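Local coordinates for protein DNA-3-methyladenine glycosidase II, putative (Deinococcus radiodurans, PDB 2YG9) that belongs to the helix-hairpin-helix (HhH-GPD) superfamily of base excision DNA repair proteins and has an all-helical fold without strands, at residues G63-S68 against E160-F165; F173-L178 against E191-V196; D104-V109 against A114-V119. All coordinates share one frame; numbering follows the deposited sequence.

Contact 1 (G63-S68 against E160-F165); sequences GRLVRS and EMFLLF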
loop_
_atom_site.group_PDB
_atom_site.type_symbol
_atom_site.label_atom_id
_atom_site.label_comp_id
_atom_site.label_asym_id
_atom_site.label_seq_id
_atom_site.Cartn_x
_atom_site.Cartn_y
_atom_site.Cartn_z
ATOM N N GLY A 63 -12.409 -2.175 -4.485
ATOM C CA GLY A 63 -11.896 -3.302 -5.219
ATOM C C GLY A 63 -10.403 -3.511 -5.014
ATOM O O GLY A 63 -9.971 -4.641 -4.849
ATOM N N ARG A 64 -9.605 -2.435 -5.023
ATOM C CA ARG A 64 -8.175 -2.592 -4.757
ATOM C C ARG A 64 -7.885 -3.056 -3.345
ATOM O O ARG A 64 -6.931 -3.814 -3.152
ATOM C CB ARG A 64 -7.380 -1.338 -5.040
ATOM C CG ARG A 64 -7.165 -1.036 -6.558
ATOM C CD ARG A 64 -6.215 -2.015 -7.232
ATOM N NE ARG A 64 -4.863 -1.926 -6.669
ATOM C CZ ARG A 64 -3.982 -0.953 -6.935
ATOM N NH1 ARG A 64 -4.257 0.012 -7.783
ATOM N NH2 ARG A 64 -2.799 -0.964 -6.348
ATOM N N LEU A 65 -8.700 -2.607 -2.393
ATOM C CA LEU A 65 -8.618 -3.082 -1.013
ATOM C C LEU A 65 -8.852 -4.584 -0.979
ATOM O O LEU A 65 -8.058 -5.323 -0.389
ATOM C CB LEU A 65 -9.566 -2.346 -0.057
ATOM C CG LEU A 65 -9.381 -2.807 1.414
ATOM C CD1 LEU A 65 -7.935 -2.648 1.912
ATOM C CD2 LEU A 65 -10.366 -2.087 2.277
ATOM N N VAL A 66 -9.911 -5.025 -1.643
ATOM C CA VAL A 66 -10.286 -6.436 -1.676
ATOM C C VAL A 66 -9.196 -7.243 -2.373
ATOM O O VAL A 66 -8.812 -8.281 -1.872
ATOM C CB VAL A 66 -11.670 -6.662 -2.359
ATOM C CG1 VAL A 66 -11.867 -8.150 -2.679
ATOM C CG2 VAL A 66 -12.789 -6.118 -1.482
ATOM N N ARG A 67 -8.640 -6.706 -3.471
ATOM C CA ARG A 67 -7.507 -7.373 -4.155
ATOM C C ARG A 67 -6.322 -7.582 -3.206
ATOM O O ARG A 67 -5.758 -8.656 -3.159
ATOM C CB ARG A 67 -7.011 -6.580 -5.376
ATOM C CG ARG A 67 -6.081 -7.407 -6.276
ATOM C CD ARG A 67 -5.418 -6.564 -7.326
ATOM N NE ARG A 67 -6.296 -6.291 -8.464
ATOM C CZ ARG A 67 -6.441 -7.086 -9.533
ATOM N NH1 ARG A 67 -5.811 -8.262 -9.636
ATOM N NH2 ARG A 67 -7.260 -6.711 -10.515
ATOM N N SER A 68 -5.978 -6.537 -2.469
ATOM C CA SER A 68 -4.836 -6.568 -1.557
ATOM C C SER A 68 -5.030 -7.673 -0.499
ATOM O O SER A 68 -4.161 -8.546 -0.306
ATOM C CB SER A 68 -4.669 -5.183 -0.908
ATOM O OG SER A 68 -3.850 -5.255 0.255
ATOM N N GLU A 160 -1.454 1.412 5.278
ATOM C CA GLU A 160 -0.381 2.248 4.728
ATOM C C GLU A 160 0.076 1.809 3.352
ATOM O O GLU A 160 0.358 2.638 2.498
ATOM C CB GLU A 160 0.810 2.229 5.689
ATOM C CG GLU A 160 0.566 2.995 6.962
ATOM C CD GLU A 160 1.736 2.956 7.969
ATOM O OE1 GLU A 160 2.442 1.916 8.048
ATOM O OE2 GLU A 160 1.934 3.971 8.704
ATOM N N MET A 161 0.136 0.499 3.130
ATOM C CA MET A 161 0.459 -0.039 1.825
ATOM C C MET A 161 -0.651 0.334 0.821
ATOM O O MET A 161 -0.406 0.556 -0.365
ATOM C CB MET A 161 0.575 -1.566 1.906
ATOM C CG MET A 161 1.831 -2.127 2.581
ATOM S SD MET A 161 3.359 -1.395 1.995
ATOM C CE MET A 161 3.670 -0.143 3.204
ATOM N N PHE A 162 -1.878 0.318 1.300
ATOM C CA PHE A 162 -3.046 0.702 0.489
ATOM C C PHE A 162 -3.013 2.192 0.053
ATOM O O PHE A 162 -3.237 2.557 -1.111
ATOM C CB PHE A 162 -4.322 0.347 1.267
ATOM C CG PHE A 162 -5.605 0.747 0.575
ATOM C CD1 PHE A 162 -6.073 0.034 -0.509
ATOM C CD2 PHE A 162 -6.306 1.851 0.992
ATOM C CE1 PHE A 162 -7.252 0.431 -1.167
ATOM C CE2 PHE A 162 -7.485 2.232 0.364
ATOM C CZ PHE A 162 -7.966 1.510 -0.682
ATOM N N LEU A 163 -2.720 3.054 0.995
ATOM C CA LEU A 163 -2.487 4.460 0.684
ATOM C C LEU A 163 -1.387 4.645 -0.349
ATOM O O LEU A 163 -1.572 5.399 -1.333
ATOM C CB LEU A 163 -2.112 5.232 1.967
ATOM C CG LEU A 163 -3.227 5.906 2.768
ATOM C CD1 LEU A 163 -4.303 4.942 3.149
ATOM C CD2 LEU A 163 -2.596 6.540 4.004
ATOM N N LEU A 164 -0.255 3.957 -0.148
ATOM C CA LEU A 164 0.899 4.134 -1.013
ATOM C C LEU A 164 0.667 3.554 -2.405
ATOM O O LEU A 164 0.829 4.253 -3.417
ATOM C CB LEU A 164 2.155 3.567 -0.358
ATOM C CG LEU A 164 3.558 3.879 -0.913
ATOM C CD1 LEU A 164 4.556 3.506 0.211
ATOM C CD2 LEU A 164 3.907 3.126 -2.228
ATOM N N PHE A 165 0.256 2.288 -2.462
ATOM C CA PHE A 165 0.124 1.615 -3.716
ATOM C C PHE A 165 -1.233 1.769 -4.394
ATOM O O PHE A 165 -1.256 1.836 -5.621
ATOM C CB PHE A 165 0.485 0.146 -3.622
ATOM C CG PHE A 165 1.928 -0.101 -3.379
ATOM C CD1 PHE A 165 2.853 0.021 -4.415
ATOM C CD2 PHE A 165 2.380 -0.439 -2.125
ATOM C CE1 PHE A 165 4.208 -0.234 -4.190
ATOM C CE2 PHE A 165 3.722 -0.697 -1.907
ATOM C CZ PHE A 165 4.629 -0.571 -2.929
HETATM O O HOH W 1 -2.297 2.361 -8.100
HETATM O O HOH W 2 -0.191 0.248 -7.698
#
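F162 reaches across from helix 156-166 with its CE1 corner against the backbone and side chain of L65 in helix 61-71. The nearest approaches are from F162 CE1 to L65 N, 3.6 Å, and to L65 CB, 3.8 Å. L65 CD1 sits over one face of the ring, 4.0 Å above its plane and offset toward the rim, while the carbonyl carbon of R64 meets the edge. The L65 and F162 side chains cross at about a right angle. F162 CG stands anti to its backbone nitrogen (chi1 177°), which sends the ring out across the gap between the helices.

R64 makes the polar half of the contact. Its chain, bent at chi2 and chi3, carries the guanidinium to the last turn of the opposing helix, where NH2 gives a weak, bent hydrogen bond to F165 O (3.3 Å, 141°). Water fills in beside this bond: one molecule lies between R64 NH1 and F165 O, at the guanidinium edge and in its plane, and a second links R64 NH2 to the same carbonyl, 2.8 Å from F165 O. The carbonyl thus meets the arginine both directly and through solvent.

The axes of segments 63-68 and 160-165 approach to 10.8 Å, their directions 126° apart. L148 of helix 141-149 also touches F162. Helices 141-149 and 156-166, joined by a Leu-Pro-Gly-Ile-Gly turn, form the helix-hairpin-helix motif of this superfamily, here packed on helix 61-71.

Contact 2 (F173-L178 against E191-V196); sequences FSSGDL and EDWRDV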
loop_
_atom_site.group_PDB
_atom_site.type_symbol
_atom_site.label_atom_id
_atom_site.label_comp_id
_atom_site.label_asym_id
_atom_site.label_seq_id
_atom_site.Cartn_x
_atom_site.Cartn_y
_atom_site.Cartn_z
ATOM N N PHE A 173 5.679 6.645 4.881
ATOM C CA PHE A 173 6.705 5.729 5.322
ATOM C C PHE A 173 6.073 4.842 6.371
ATOM O O PHE A 173 5.712 5.318 7.431
ATOM C CB PHE A 173 7.916 6.444 5.916
ATOM C CG PHE A 173 9.011 5.497 6.361
ATOM C CD1 PHE A 173 9.918 4.984 5.449
ATOM C CD2 PHE A 173 9.095 5.075 7.667
ATOM C CE1 PHE A 173 10.888 4.066 5.842
ATOM C CE2 PHE A 173 10.084 4.215 8.070
ATOM C CZ PHE A 173 10.963 3.688 7.145
ATOM N N SER A 174 5.988 3.557 6.064
ATOM C CA SER A 174 5.503 2.530 6.944
ATOM C C SER A 174 6.592 2.024 7.904
ATOM O O SER A 174 7.432 1.218 7.550
ATOM C CB SER A 174 4.904 1.406 6.091
ATOM O OG SER A 174 4.164 0.490 6.876
ATOM N N SER A 175 6.530 2.491 9.159
ATOM C CA SER A 175 7.531 2.195 10.159
ATOM C C SER A 175 7.412 0.754 10.665
ATOM O O SER A 175 8.336 0.253 11.281
ATOM C CB SER A 175 7.390 3.142 11.304
ATOM O OG SER A 175 6.193 2.794 12.005
ATOM N N GLY A 176 6.301 0.098 10.362
ATOM C CA GLY A 176 6.121 -1.343 10.597
ATOM C C GLY A 176 6.470 -2.283 9.455
ATOM O O GLY A 176 6.284 -3.469 9.573
ATOM N N ASP A 177 6.984 -1.765 8.350
ATOM C CA ASP A 177 7.444 -2.602 7.255
ATOM C C ASP A 177 8.867 -2.999 7.607
ATOM O O ASP A 177 9.741 -2.146 7.760
ATOM C CB ASP A 177 7.429 -1.859 5.921
ATOM C CG ASP A 177 7.736 -2.756 4.749
ATOM O OD1 ASP A 177 8.930 -2.985 4.452
ATOM O OD2 ASP A 177 6.779 -3.225 4.091
ATOM N N LEU A 178 9.076 -4.304 7.775
ATOM C CA LEU A 178 10.375 -4.832 8.178
ATOM C C LEU A 178 11.443 -4.518 7.167
ATOM O O LEU A 178 12.526 -4.188 7.547
ATOM C CB LEU A 178 10.294 -6.361 8.422
ATOM C CG LEU A 178 11.551 -7.118 8.902
ATOM C CD1 LEU A 178 12.068 -6.699 10.267
ATOM C CD2 LEU A 178 11.272 -8.635 8.894
ATOM N N GLU A 191 21.556 6.220 13.365
ATOM C CA GLU A 191 20.757 7.398 13.120
ATOM C C GLU A 191 19.317 7.108 13.517
ATOM O O GLU A 191 18.859 5.976 13.418
ATOM C CB GLU A 191 20.832 7.811 11.653
ATOM C CG GLU A 191 22.186 8.292 11.275
ATOM C CD GLU A 191 22.278 8.797 9.872
ATOM O OE1 GLU A 191 21.635 9.816 9.550
ATOM O OE2 GLU A 191 23.048 8.179 9.107
ATOM N N ASP A 192 18.634 8.136 13.984
ATOM C CA ASP A 192 17.234 8.042 14.374
ATOM C C ASP A 192 16.404 7.918 13.105
ATOM O O ASP A 192 16.420 8.822 12.272
ATOM C CB ASP A 192 16.883 9.292 15.178
ATOM C CG ASP A 192 15.444 9.344 15.650
ATOM O OD1 ASP A 192 14.617 8.498 15.262
ATOM O OD2 ASP A 192 15.136 10.279 16.426
ATOM N N TRP A 193 15.690 6.800 12.957
ATOM C CA TRP A 193 14.865 6.578 11.768
ATOM C C TRP A 193 13.802 7.703 11.579
ATOM O O TRP A 193 13.493 8.067 10.461
ATOM C CB TRP A 193 14.237 5.163 11.768
ATOM C CG TRP A 193 12.994 5.016 12.663
ATOM C CD1 TRP A 193 12.952 4.500 13.937
ATOM C CD2 TRP A 193 11.642 5.390 12.343
ATOM N NE1 TRP A 193 11.666 4.515 14.415
ATOM C CE2 TRP A 193 10.839 5.057 13.465
ATOM C CE3 TRP A 193 11.026 5.957 11.222
ATOM C CZ2 TRP A 193 9.474 5.288 13.499
ATOM C CZ3 TRP A 193 9.640 6.182 11.261
ATOM C CH2 TRP A 193 8.894 5.869 12.390
ATOM N N ARG A 194 13.247 8.270 12.647
ATOM C CA ARG A 194 12.289 9.384 12.489
ATOM C C ARG A 194 12.921 10.599 11.821
ATOM O O ARG A 194 12.268 11.263 11.006
ATOM C CB ARG A 194 11.648 9.815 13.819
ATOM C CG ARG A 194 10.874 8.684 14.447
ATOM C CD ARG A 194 10.056 9.052 15.682
ATOM N NE ARG A 194 9.327 7.857 16.107
ATOM C CZ ARG A 194 8.084 7.514 15.707
ATOM N NH1 ARG A 194 7.379 8.292 14.881
ATOM N NH2 ARG A 194 7.522 6.371 16.129
ATOM N N ASP A 195 14.174 10.865 12.170
ATOM C CA ASP A 195 14.966 11.920 11.562
ATOM C C ASP A 195 15.277 11.633 10.091
ATOM O O ASP A 195 14.992 12.433 9.220
ATOM C CB ASP A 195 16.294 12.080 12.290
ATOM C CG ASP A 195 16.197 12.951 13.500
ATOM O OD1 ASP A 195 15.082 13.419 13.812
ATOM O OD2 ASP A 195 17.270 13.179 14.122
ATOM N N VAL A 196 15.895 10.495 9.851
ATOM C CA VAL A 196 16.197 10.076 8.495
ATOM C C VAL A 196 14.995 10.202 7.535
ATOM O O VAL A 196 15.075 10.832 6.466
ATOM C CB VAL A 196 16.735 8.650 8.518
ATOM C CG1 VAL A 196 16.842 8.118 7.122
ATOM C CG2 VAL A 196 18.111 8.626 9.249
#
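W193, at the start of helix 193-200, turns its six-membered ring toward F173 and S175 in the loop ahead of helix 178-187. The two aromatic planes are inclined by 30° but displaced, with little of one ring above the other and centroids 5.7 Å apart. The rings meet obliquely at one end of each: F173 CE2 lies 3.7 Å from W193 CE3, and F173 CD2 approaches W193 CZ3. Beyond this pair, S175 pushes its CB obliquely at the far end of the indole, only 3.3 Å from W193 CH2, a tight fit for two carbons; its OG stays further off.

The indole is placed by a chi1 of 79°, which puts CG in the crowded position between the backbone nitrogen and the carbonyl carbon. R194 folds back along it and stacks its chain on the indole: R194 CG lies over the centre of the ring system, 3.7 Å above its plane, and W193 CZ2 in turn lies over the centre of one guanidinium face. R181 of helix 178-187 adds a cation-pi contact to W193 and bonds through NH1 to S175 O, linking the loop and the indole.

Each partner backbone is braced locally. D192 is the N-cap of its helix, OD1 taking the R194 N-H from above the carboxylate plane (3.0 Å). The loop makes a type I turn from S174 to D177, and D177 caps helix 178-187.

Across the two segments the contact is carbon against carbon, without a hydrogen bond, so it rests on van der Waals contact between aromatic and aliphatic carbon. The electron-rich indole would also offer the positive charge of R181 a favourable partner.

Contact 3 (D104-V109 against A114-V119); sequences DDLRGV and AKVRTV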
loop_
_atom_site.group_PDB
_atom_site.type_symbol
_atom_site.label_atom_id
_atom_site.label_comp_id
_atom_site.label_asym_id
_atom_site.label_seq_id
_atom_site.Cartn_x
_atom_site.Cartn_y
_atom_site.Cartn_z
ATOM N N ASP A 104 -19.805 -19.108 2.865
ATOM C CA ASP A 104 -19.428 -20.387 2.302
ATOM C C ASP A 104 -18.986 -20.246 0.855
ATOM O O ASP A 104 -18.031 -20.902 0.454
ATOM C CB ASP A 104 -20.558 -21.415 2.453
ATOM C CG ASP A 104 -20.747 -21.850 3.877
ATOM O OD1 ASP A 104 -19.883 -21.521 4.770
ATOM O OD2 ASP A 104 -21.784 -22.501 4.128
ATOM N N ASP A 105 -19.631 -19.370 0.091
ATOM C CA ASP A 105 -19.196 -19.126 -1.268
ATOM C C ASP A 105 -17.912 -18.290 -1.343
ATOM O O ASP A 105 -17.122 -18.482 -2.257
ATOM C CB ASP A 105 -20.338 -18.544 -2.120
ATOM C CG ASP A 105 -21.477 -19.572 -2.345
ATOM O OD1 ASP A 105 -21.255 -20.794 -2.163
ATOM O OD2 ASP A 105 -22.601 -19.158 -2.667
ATOM N N LEU A 106 -17.689 -17.381 -0.392
ATOM C CA LEU A 106 -16.411 -16.667 -0.345
ATOM C C LEU A 106 -15.279 -17.590 0.052
ATOM O O LEU A 106 -14.200 -17.520 -0.515
ATOM C CB LEU A 106 -16.473 -15.491 0.610
ATOM C CG LEU A 106 -17.451 -14.402 0.153
ATOM C CD1 LEU A 106 -17.661 -13.404 1.272
ATOM C CD2 LEU A 106 -16.959 -13.721 -1.151
ATOM N N ARG A 107 -15.516 -18.488 1.009
ATOM C CA ARG A 107 -14.544 -19.552 1.280
ATOM C C ARG A 107 -14.286 -20.358 0.024
ATOM O O ARG A 107 -13.147 -20.715 -0.296
ATOM C CB ARG A 107 -15.061 -20.497 2.357
ATOM C CG ARG A 107 -14.807 -20.008 3.714
ATOM C CD ARG A 107 -13.304 -20.149 4.061
ATOM N NE ARG A 107 -12.902 -21.472 4.559
ATOM C CZ ARG A 107 -11.660 -21.960 4.517
ATOM N NH1 ARG A 107 -10.684 -21.294 3.908
ATOM N NH2 ARG A 107 -11.377 -23.139 5.079
ATOM N N GLY A 108 -15.370 -20.628 -0.668
ATOM C CA GLY A 108 -15.392 -21.398 -1.915
ATOM C C GLY A 108 -14.497 -20.898 -3.009
ATOM O O GLY A 108 -14.024 -21.692 -3.821
ATOM N N VAL A 109 -14.208 -19.605 -3.025
ATOM C CA VAL A 109 -13.315 -19.079 -4.032
ATOM C C VAL A 109 -11.889 -19.292 -3.630
ATOM O O VAL A 109 -11.013 -19.029 -4.411
ATOM C CB VAL A 109 -13.545 -17.545 -4.375
ATOM C CG1 VAL A 109 -14.944 -17.340 -4.913
ATOM C CG2 VAL A 109 -13.194 -16.625 -3.171
ATOM N N ALA A 114 -10.116 -15.803 7.793
ATOM C CA ALA A 114 -9.637 -14.455 8.102
ATOM C C ALA A 114 -9.961 -13.445 6.961
ATOM O O ALA A 114 -10.487 -12.370 7.194
ATOM C CB ALA A 114 -8.123 -14.486 8.381
ATOM N N LYS A 115 -9.619 -13.804 5.728
ATOM C CA LYS A 115 -9.865 -12.949 4.565
ATOM C C LYS A 115 -11.339 -12.819 4.260
ATOM O O LYS A 115 -11.788 -11.726 3.999
ATOM C CB LYS A 115 -9.110 -13.451 3.323
ATOM C CG LYS A 115 -7.625 -13.241 3.356
ATOM C CD LYS A 115 -6.961 -14.072 2.279
ATOM C CE LYS A 115 -5.423 -13.875 2.155
ATOM N NZ LYS A 115 -4.914 -14.599 0.950
ATOM N N VAL A 116 -12.124 -13.903 4.395
ATOM C CA VAL A 116 -13.603 -13.804 4.303
ATOM C C VAL A 116 -14.170 -12.724 5.211
ATOM O O VAL A 116 -14.968 -11.885 4.802
ATOM C CB VAL A 116 -14.321 -15.183 4.579
ATOM C CG1 VAL A 116 -15.856 -15.017 4.682
ATOM C CG2 VAL A 116 -13.959 -16.170 3.499
ATOM N N ARG A 117 -13.724 -12.733 6.450
ATOM C CA ARG A 117 -14.196 -11.832 7.481
ATOM C C ARG A 117 -13.815 -10.395 7.183
ATOM O O ARG A 117 -14.627 -9.464 7.339
ATOM C CB ARG A 117 -13.607 -12.240 8.834
ATOM C CG ARG A 117 -13.842 -11.246 9.961
ATOM C CD ARG A 117 -13.346 -11.789 11.326
ATOM N NE ARG A 117 -14.128 -12.952 11.765
ATOM C CZ ARG A 117 -15.374 -12.920 12.240
ATOM N NH1 ARG A 117 -16.036 -11.763 12.329
ATOM N NH2 ARG A 117 -15.975 -14.061 12.629
ATOM N N THR A 118 -12.572 -10.219 6.797
ATOM C CA THR A 118 -12.056 -8.895 6.391
ATOM C C THR A 118 -12.827 -8.332 5.215
ATOM O O THR A 118 -13.316 -7.215 5.254
ATOM C CB THR A 118 -10.554 -9.007 6.015
ATOM O OG1 THR A 118 -9.813 -9.410 7.169
ATOM C CG2 THR A 118 -10.028 -7.692 5.477
ATOM N N VAL A 119 -12.955 -9.122 4.155
ATOM C CA VAL A 119 -13.776 -8.746 2.988
ATOM C C VAL A 119 -15.246 -8.461 3.325
ATOM O O VAL A 119 -15.803 -7.447 2.867
ATOM C CB VAL A 119 -13.680 -9.786 1.823
ATOM C CG1 VAL A 119 -14.587 -9.362 0.685
ATOM C CG2 VAL A 119 -12.230 -9.921 1.302
#
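A chi1 of 172° sets V116 CG1 anti to its backbone nitrogen and CG2 anti to the carbonyl carbon, so that both methyls reach L106 CB on helix 103-108 and CG2 also reaches R107. On that helix R107 has CG beside its own nitrogen and then bends at chi2 and chi3, so the aliphatic part of the chain passes the valine while the guanidinium turns elsewhere. L106 likewise carries CG beside its nitrogen (chi1 -65°), and with chi2 extended it brings CD1 up to the valine.

CG2 of V116 is the busier branch, wedged where the two residues join. It comes within 3.7 Å of R107 N. The same V116 methyl lies 3.9 Å from L106 CB, and CG and CD of R107 also touch it. The R107 and V116 side chains cross at about a right angle.

Helices 103-108 and 113-127 are two consecutive helices joined by a short connection within the all-helical HhH-GPD fold, with the leucine and valine packed between them. The polar end of R107 turns to that connection: NH1 bonds to L111 O, and the guanidinium makes a cation-pi contact with W113.

V116 CG1 takes the L106 side, 4.1 Å from L106 CB and close to CD1, with L106 and V116 crossing obliquely. The nearest CA atoms are those of L106 and V116, 6.1 Å apart. L106 also touches L86 of helix 76-87, L89, and Q120 one turn along helix 113-127.

Contact 1 lies between the other two, its centre about 5 Å from the centre of the chain; contacts 2 and 3 fall on opposite sides of that centre, with centres about 34 Å apart and nearest atoms about 16 Å apart. Contacts 1 and 2 touch through helix 156-166: E160 OE1 and S174 OG, 2.5 Å apart, are probably hydrogen-bonded, and M161 CE packs on S174 CB at 3.5 Å. Toward contact 3 the join is looser, V66 CG2 meeting V119 CG1 at 4.3 Å. In sequence, contact 3 is nested inside the loop closed by contact 1, whereas contact 2 opens after both have closed.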